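Local coordinates for thyroid hormone-inducible hepatic protein (Mus musculus, PDB 3ONT) that helps regulate lipogenesis, particularly in the lactating mammary gland, and is important for making triglycerides with medium-length fatty acid chains, at residues R21-A24 and V25-M29; Y59-F62 and T63-S67. All coordinates share one frame; numbering follows the deposited sequence.

Interaction 1 (R21-A24 and V25-M29); sequences RYSA and VVRNM
Two turns of helix 15-32, one of the long elements of the Spot 14 helical bundle, bring Val26 over the ring of Tyr22 and Ser23 beside Arg27, each pair four residues apart. With its CG anti to the backbone N (chi1 178°), Tyr22 swings its ring along the helix toward the later residue, and Val26 sets CG2 over one face. That methyl lies 3.7 Å from the centroid of the Tyr22 ring, 21° off the normal, a CH-pi contact displaced toward the rim; its closest ring atom is CZ of Tyr22, 3.5 Å from CG2 of Val26. The phenol oxygen reaches Leu65 O on helix 58-73 in what is probably a hydrogen bond, while Tyr22 also packs on Thr134 of the second subunit. A leucine here would probably leave Leu65 O without its phenolic partner and take away the flat face on which the Val26 methyl rests. On the neighbouring side of the helix, Arg27 extends from CG to NE past the carbonyl of Ser23, its CD 3.3 Å from Ser23 O. Asp73 on helix 58-73 serves both polar ends, with OD1 hydrogen-bonded to Ser23 OG and OD2 in a salt bridge with Arg27 NH2. Behind the side-chain contacts is the regular i to i+4 bonding of the helix, in which Val26 N meets Tyr22 O at 2.9 Å and Asn28 N meets Ala24 O at 3.0 Å. At the guanidinium edge, near its plane, Ser23 OG lies 3.6 Å from Arg27 NE.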
loop_
_atom_site.group_PDB
_atom_site.type_symbol
_atom_site.label_atom_id
_atom_site.label_comp_id
_atom_site.label_asym_id
_atom_site.label_seq_id
_atom_site.Cartn_x
_atom_site.Cartn_y
_atom_site.Cartn_z
ATOM N N ARG A 21 -12.022 2.750 6.780
ATOM C CA ARG A 21 -12.977 1.825 7.391
ATOM C C ARG A 21 -12.259 1.089 8.536
ATOM O O ARG A 21 -12.788 0.949 9.649
ATOM C CB ARG A 21 -13.501 0.824 6.381
ATOM C CG ARG A 21 -14.949 0.525 6.586
ATOM C CD ARG A 21 -15.316 -0.925 6.246
ATOM N NE ARG A 21 -16.437 -1.380 7.089
ATOM C CZ ARG A 21 -16.737 -2.658 7.345
ATOM N NH1 ARG A 21 -16.007 -3.642 6.823
ATOM N NH2 ARG A 21 -17.771 -2.953 8.137
ATOM N N TYR A 22 -11.028 0.662 8.263
ATOM C CA TYR A 22 -10.213 0.018 9.264
ATOM C C TYR A 22 -9.974 0.945 10.444
ATOM O O TYR A 22 -10.185 0.558 11.609
ATOM C CB TYR A 22 -8.888 -0.431 8.678
ATOM C CG TYR A 22 -7.994 -1.059 9.708
ATOM C CD1 TYR A 22 -8.213 -2.368 10.145
ATOM C CD2 TYR A 22 -6.929 -0.353 10.247
ATOM C CE1 TYR A 22 -7.400 -2.948 11.096
ATOM C CE2 TYR A 22 -6.102 -0.936 11.186
ATOM C CZ TYR A 22 -6.351 -2.231 11.607
ATOM O OH TYR A 22 -5.541 -2.794 12.559
ATOM N N SER A 23 -9.552 2.167 10.137
ATOM C CA SER A 23 -9.281 3.162 11.155
ATOM C C SER A 23 -10.524 3.465 11.991
ATOM O O SER A 23 -10.418 3.717 13.197
ATOM C CB SER A 23 -8.776 4.442 10.506
ATOM O OG SER A 23 -8.488 5.416 11.489
ATOM N N ALA A 24 -11.696 3.445 11.361
ATOM C CA ALA A 24 -12.937 3.736 12.089
ATOM C C ALA A 24 -13.265 2.564 13.007
ATOM O O ALA A 24 -13.631 2.764 14.150
ATOM C CB ALA A 24 -14.095 4.022 11.144
ATOM N N VAL A 25 -13.101 1.343 12.516
ATOM C CA VAL A 25 -13.420 0.177 13.319
ATOM C C VAL A 25 -12.460 0.056 14.514
ATOM O O VAL A 25 -12.878 -0.241 15.642
ATOM C CB VAL A 25 -13.438 -1.085 12.449
ATOM C CG1 VAL A 25 -13.439 -2.339 13.306
ATOM C CG2 VAL A 25 -14.671 -1.056 11.565
ATOM N N VAL A 26 -11.183 0.326 14.279
ATOM C CA VAL A 26 -10.227 0.224 15.357
ATOM C C VAL A 26 -10.460 1.326 16.388
ATOM O O VAL A 26 -10.367 1.061 17.590
ATOM C CB VAL A 26 -8.761 0.199 14.853
ATOM C CG1 VAL A 26 -7.780 0.338 16.024
ATOM C CG2 VAL A 26 -8.503 -1.078 14.080
ATOM N N ARG A 27 -10.777 2.545 15.946
ATOM C CA ARG A 27 -11.096 3.610 16.907
ATOM C C ARG A 27 -12.332 3.288 17.737
ATOM O O ARG A 27 -12.343 3.516 18.951
ATOM C CB ARG A 27 -11.204 4.975 16.258
ATOM C CG ARG A 27 -9.837 5.608 16.047
ATOM C CD ARG A 27 -9.850 6.557 14.848
ATOM N NE ARG A 27 -8.535 7.151 14.601
ATOM C CZ ARG A 27 -8.020 8.168 15.297
ATOM N NH1 ARG A 27 -8.702 8.715 16.306
ATOM N NH2 ARG A 27 -6.811 8.631 14.986
ATOM N N ASN A 28 -13.351 2.728 17.094
ATOM C CA ASN A 28 -14.490 2.243 17.822
ATOM C C ASN A 28 -14.118 1.143 18.811
ATOM O O ASN A 28 -14.631 1.132 19.948
ATOM C CB ASN A 28 -15.589 1.741 16.900
ATOM C CG ASN A 28 -16.843 1.378 17.670
ATOM O OD1 ASN A 28 -17.233 0.215 17.723
ATOM N ND2 ASN A 28 -17.453 2.373 18.327
HETATM N N MSE A 29 -13.247 0.223 18.380
HETATM C CA MSE A 29 -12.747 -0.841 19.238
HETATM C C MSE A 29 -12.108 -0.241 20.485
HETATM O O MSE A 29 -12.346 -0.720 21.600
HETATM C CB MSE A 29 -11.728 -1.705 18.502
HETATM C CG MSE A 29 -11.290 -2.929 19.264
HETATM SE SE MSE A 29 -9.837 -3.906 18.406
HETATM C CE MSE A 29 -8.437 -2.545 18.578
#

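Interaction 2 (Y59-F62 and T63-S67); sequences YTYF and TMLKS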
loop_
_atom_site.group_PDB
_atom_site.type_symbol
_atom_site.label_atom_id
_atom_site.label_comp_id
_atom_site.label_asym_id
_atom_site.label_seq_id
_atom_site.Cartn_x
_atom_site.Cartn_y
_atom_site.Cartn_z
ATOM N N TYR A 59 -5.085 -9.970 24.033
ATOM C CA TYR A 59 -4.532 -8.658 24.309
ATOM C C TYR A 59 -3.374 -8.309 23.370
ATOM O O TYR A 59 -3.238 -7.144 22.951
ATOM C CB TYR A 59 -4.137 -8.504 25.778
ATOM C CG TYR A 59 -3.450 -7.189 26.062
ATOM C CD1 TYR A 59 -4.189 -6.031 26.304
ATOM C CD2 TYR A 59 -2.056 -7.096 26.053
ATOM C CE1 TYR A 59 -3.557 -4.827 26.544
ATOM C CE2 TYR A 59 -1.417 -5.901 26.284
ATOM C CZ TYR A 59 -2.167 -4.772 26.533
ATOM O OH TYR A 59 -1.519 -3.581 26.768
ATOM N N THR A 60 -2.548 -9.296 23.032
ATOM C CA THR A 60 -1.439 -9.100 22.109
ATOM C C THR A 60 -1.986 -8.717 20.735
ATOM O O THR A 60 -1.426 -7.871 20.030
ATOM C CB THR A 60 -0.632 -10.392 21.943
ATOM O OG1 THR A 60 -0.422 -10.987 23.228
ATOM C CG2 THR A 60 0.715 -10.131 21.274
ATOM N N TYR A 61 -3.100 -9.342 20.372
ATOM C CA TYR A 61 -3.707 -9.140 19.092
ATOM C C TYR A 61 -4.329 -7.751 18.991
ATOM O O TYR A 61 -4.101 -7.008 18.024
ATOM C CB TYR A 61 -4.767 -10.201 18.882
ATOM C CG TYR A 61 -5.231 -10.271 17.472
ATOM C CD1 TYR A 61 -4.391 -10.750 16.473
ATOM C CD2 TYR A 61 -6.505 -9.845 17.122
ATOM C CE1 TYR A 61 -4.811 -10.808 15.164
ATOM C CE2 TYR A 61 -6.936 -9.894 15.801
ATOM C CZ TYR A 61 -6.085 -10.374 14.838
ATOM O OH TYR A 61 -6.505 -10.428 13.542
ATOM N N PHE A 62 -5.143 -7.421 19.976
ATOM C CA PHE A 62 -5.656 -6.080 20.166
ATOM C C PHE A 62 -4.513 -5.049 20.009
ATOM O O PHE A 62 -4.615 -4.099 19.238
ATOM C CB PHE A 62 -6.295 -6.069 21.557
ATOM C CG PHE A 62 -6.675 -4.729 22.071
ATOM C CD1 PHE A 62 -7.846 -4.121 21.668
ATOM C CD2 PHE A 62 -5.896 -4.108 23.051
ATOM C CE1 PHE A 62 -8.227 -2.879 22.205
ATOM C CE2 PHE A 62 -6.254 -2.873 23.589
ATOM C CZ PHE A 62 -7.421 -2.257 23.163
ATOM N N THR A 63 -3.408 -5.266 20.701
ATOM C CA THR A 63 -2.266 -4.375 20.580
ATOM C C THR A 63 -1.782 -4.232 19.137
ATOM O O THR A 63 -1.500 -3.119 18.678
ATOM C CB THR A 63 -1.158 -4.866 21.479
ATOM O OG1 THR A 63 -1.601 -4.683 22.817
ATOM C CG2 THR A 63 0.107 -4.083 21.306
HETATM N N MSE A 64 -1.698 -5.345 18.417
HETATM C CA MSE A 64 -1.235 -5.323 17.039
HETATM C C MSE A 64 -2.186 -4.492 16.179
HETATM O O MSE A 64 -1.749 -3.648 15.393
HETATM C CB MSE A 64 -1.103 -6.741 16.492
HETATM C CG MSE A 64 -0.475 -6.789 15.111
HETATM SE SE MSE A 64 -0.577 -8.539 14.203
HETATM C CE MSE A 64 -2.519 -8.567 13.907
ATOM N N LEU A 65 -3.484 -4.747 16.336
ATOM C CA LEU A 65 -4.509 -4.015 15.624
ATOM C C LEU A 65 -4.312 -2.514 15.820
ATOM O O LEU A 65 -4.300 -1.758 14.847
ATOM C CB LEU A 65 -5.887 -4.447 16.103
ATOM C CG LEU A 65 -6.354 -5.855 15.729
ATOM C CD1 LEU A 65 -7.691 -6.132 16.376
ATOM C CD2 LEU A 65 -6.455 -6.011 14.229
ATOM N N LYS A 66 -4.113 -2.085 17.068
ATOM C CA LYS A 66 -3.883 -0.675 17.364
ATOM C C LYS A 66 -2.620 -0.181 16.708
ATOM O O LYS A 66 -2.539 0.955 16.224
ATOM C CB LYS A 66 -3.803 -0.434 18.861
ATOM C CG LYS A 66 -5.169 -0.341 19.526
ATOM C CD LYS A 66 -5.106 -0.785 20.979
ATOM C CE LYS A 66 -4.444 0.229 21.917
ATOM N NZ LYS A 66 -3.776 -0.542 23.007
ATOM N N SER A 67 -1.628 -1.046 16.665
ATOM C CA SER A 67 -0.325 -0.632 16.193
ATOM C C SER A 67 -0.325 -0.395 14.668
ATOM O O SER A 67 0.279 0.558 14.163
ATOM C CB SER A 67 0.693 -1.667 16.614
ATOM O OG SER A 67 1.951 -1.308 16.126
#
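Along helix 58-73, a member of the Spot 14 helical bundle, Tyr59, Tyr61 and Phe62 turn their rings to Thr63, to Met64 and Leu65, and to Lys66; two present a face, and Tyr61 is approached obliquely. Phe62 offers its face to Lys66: the lysine chain bends at chi3 (74°) and brings CD over the ring, 3.7 Å from its centroid and 22° off the normal, a CH-pi contact shifted toward the rim. The ammonium end stays close to the same ring: while CD lies over the face, Lys66 NZ lies out beyond the rim, 3.5 Å from Phe62 CE2. Tyr61 is flanked by two apolar ends. CE of Met64, a selenomethionine here, comes to 3.4 Å from Tyr61 CE1, and across the ring's width Leu65 CD1 is 3.9 Å from Tyr61 CE2. The phenol oxygen of Tyr61 is hydrogen-bonded to Glu112, and Met64 packs on Leu133 of the second subunit, which ties this side of the helix to the short helix 110-113 and to the dimer partner. Tyr59 meets an oxygen instead of a carbon: Thr63 OG1 stands over one face of its ring, 3.7 Å from Tyr59 CE2. That hydroxyl is beside its own backbone N (chi1 -68°), where it can bond back to the preceding turn. Tyr59 O therefore accepts two bonds, from Thr63 N at 2.9 Å and from Thr63 OG1 at 3.0 Å, the donors arriving from opposite faces of the carbonyl plane.

In the fold
Interaction 1 on helix 15-32 and interaction 2 on helix 58-73 belong to helices that follow each other in the chain and pack side by side; the centres of the two interactions lie about 13 Å apart. A probable hydrogen bond of 2.8 Å joins Tyr22 OH to Leu65 O. Two turns further along helix 15-32, Met29 packs against the second helix: its CE lies 3.5 Å from Phe62 CD1, and its SE 3.7 Å from Leu65 CD1. Polar and apolar ties thus converge on Leu65 through its carbonyl and its side chain. Both contacts also meet the second subunit, where Val25 and Leu65 pack on the same residue, Ala137, so the paired helices share in the homodimer interface.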